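Local coordinates for DinB-like Protein (Bacillus cereus ATCC 10987, PDB 3DI5) that is a DinB-family protein that binds a divalent metal ion, nickel in this crystal, and whose biochemical role is not established, at residues K22-L27 / D83-V88. Sequence-based numbering, arbitrary orientation.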
# COMPACT_ATOMS: atom_id res chain seq x y z
N LYS A 22 -1.67 8.81 -7.17
CA LYS A 22 -2.43 9.99 -7.62
C LYS A 22 -3.26 10.58 -6.48
O LYS A 22 -3.33 11.80 -6.33
CB LYS A 22 -3.37 9.64 -8.77
CG LYS A 22 -2.71 9.41 -10.12
CD LYS A 22 -3.75 9.24 -11.26
CE LYS A 22 -4.84 8.20 -10.89
NZ LYS A 22 -5.65 7.78 -12.06
N MSE A 23 -3.90 9.71 -5.71
CA MSE A 23 -4.67 10.15 -4.57
C MSE A 23 -3.79 10.76 -3.48
O MSE A 23 -4.05 11.87 -3.00
CB MSE A 23 -5.54 9.02 -4.06
CG MSE A 23 -6.64 8.72 -5.04
SE MSE A 23 -7.72 7.46 -4.22
CE MSE A 23 -8.62 6.73 -5.78
N LEU A 24 -2.71 10.08 -3.14
CA LEU A 24 -1.74 10.58 -2.17
C LEU A 24 -1.18 11.91 -2.58
O LEU A 24 -0.92 12.74 -1.73
CB LEU A 24 -0.58 9.57 -1.96
CG LEU A 24 -0.94 8.34 -1.10
CD1 LEU A 24 0.24 7.40 -0.95
CD2 LEU A 24 -1.43 8.76 0.27
N ASP A 25 -1.00 12.11 -3.89
CA ASP A 25 -0.42 13.35 -4.41
C ASP A 25 -1.36 14.56 -4.25
O ASP A 25 -0.90 15.70 -4.26
CB ASP A 25 -0.01 13.19 -5.89
CG ASP A 25 1.29 12.37 -6.07
OD1 ASP A 25 2.00 12.12 -5.08
OD2 ASP A 25 1.60 11.98 -7.23
N VAL A 26 -2.66 14.31 -4.09
CA VAL A 26 -3.65 15.39 -3.94
C VAL A 26 -3.82 15.85 -2.48
O VAL A 26 -4.38 16.92 -2.22
CB VAL A 26 -5.03 14.92 -4.46
CG1 VAL A 26 -6.09 15.96 -4.20
CG2 VAL A 26 -4.94 14.59 -5.94
N LEU A 27 -3.34 15.05 -1.54
CA LEU A 27 -3.59 15.30 -0.11
C LEU A 27 -2.82 16.54 0.30
O LEU A 27 -1.74 16.82 -0.21
CB LEU A 27 -3.22 14.06 0.75
CG LEU A 27 -4.30 13.01 1.09
CD1 LEU A 27 -5.25 12.66 -0.03
CD2 LEU A 27 -3.64 11.73 1.63
N ASP A 83 5.53 10.78 -0.79
CA ASP A 83 6.89 10.44 -1.18
C ASP A 83 7.33 9.10 -0.60
O ASP A 83 7.90 8.28 -1.31
CB ASP A 83 7.87 11.53 -0.78
CG ASP A 83 7.74 12.78 -1.65
OD1 ASP A 83 6.71 12.91 -2.37
OD2 ASP A 83 8.64 13.64 -1.59
N GLY A 84 7.04 8.89 0.68
CA GLY A 84 7.14 7.56 1.30
C GLY A 84 6.54 6.43 0.49
O GLY A 84 7.19 5.43 0.27
N TYR A 85 5.29 6.59 0.04
CA TYR A 85 4.66 5.58 -0.81
C TYR A 85 5.47 5.35 -2.10
O TYR A 85 5.70 4.22 -2.49
CB TYR A 85 3.25 5.98 -1.18
CG TYR A 85 2.47 4.88 -1.88
CD1 TYR A 85 1.97 3.80 -1.18
CD2 TYR A 85 2.27 4.91 -3.25
CE1 TYR A 85 1.26 2.80 -1.81
CE2 TYR A 85 1.60 3.92 -3.89
CZ TYR A 85 1.09 2.87 -3.18
OH TYR A 85 0.39 1.89 -3.83
N ARG A 86 5.89 6.43 -2.76
CA ARG A 86 6.63 6.33 -4.01
C ARG A 86 7.91 5.54 -3.78
O ARG A 86 8.21 4.61 -4.52
CB ARG A 86 6.96 7.72 -4.57
CG ARG A 86 7.75 7.68 -5.88
CD ARG A 86 7.95 9.04 -6.52
NE ARG A 86 6.66 9.66 -6.84
CZ ARG A 86 6.11 10.69 -6.19
NH1 ARG A 86 6.72 11.28 -5.16
NH2 ARG A 86 4.92 11.14 -6.60
N LYS A 87 8.63 5.93 -2.73
CA LYS A 87 9.94 5.36 -2.36
C LYS A 87 9.86 3.86 -2.10
O LYS A 87 10.64 3.09 -2.68
CB LYS A 87 10.45 6.05 -1.09
CG LYS A 87 11.92 6.35 -1.04
CD LYS A 87 12.23 7.29 0.14
N VAL A 88 8.93 3.46 -1.24
CA VAL A 88 8.84 2.08 -0.81
C VAL A 88 8.25 1.16 -1.89
O VAL A 88 8.63 0.00 -2.00
CB VAL A 88 8.07 1.91 0.53
CG1 VAL A 88 6.57 2.06 0.34
CG2 VAL A 88 8.40 0.57 1.13
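Across segments 22-27, near the C-terminal end of helix 6-26, and 83-88, on helix 78-99, the CA atoms of L24 and Y85 come nearest, 8.2 Å apart; D25 and D83 follow at 8.5 Å between CA atoms. The two helices belong to the four-helix bundle of the DinB fold, and the contact is small, burying 136 Å² in all. Inside, L24 points at the facing helix and sets its CD1 methyl against Y85, 3.3 Å from CB and 3.5 Å from CG, the two side chains crossing at about a right angle. With CG of Y85 anti to its backbone N (chi1 -171°), the side chain touches I50, V51 and I54 of helix 43-58, and its OH is hydrogen-bonded to Q129 OE1 on helix 118-142. H128 and H132 of that helix, with H49 of helix 43-58, bind the nickel, about 13 Å from the Y85 side chain. On the exposed side, R86 bends at its third side-chain torsion and joins D25 and D83 in a salt-bridge network. Its NH1 forms a salt bridge with D83 OD1 (3.2 Å), the hydrogen bond weak. The carboxylate and guanidinium planes of D25 and R86 are 30° apart, with D25 OD2 in plane at the guanidinium edge. D25 OD1, also hydrogen-bonded to Q21 NE2, forms the salt bridge with R86 NH2 (3.4 Å), a weak hydrogen bond with an N-H...O angle of 130°.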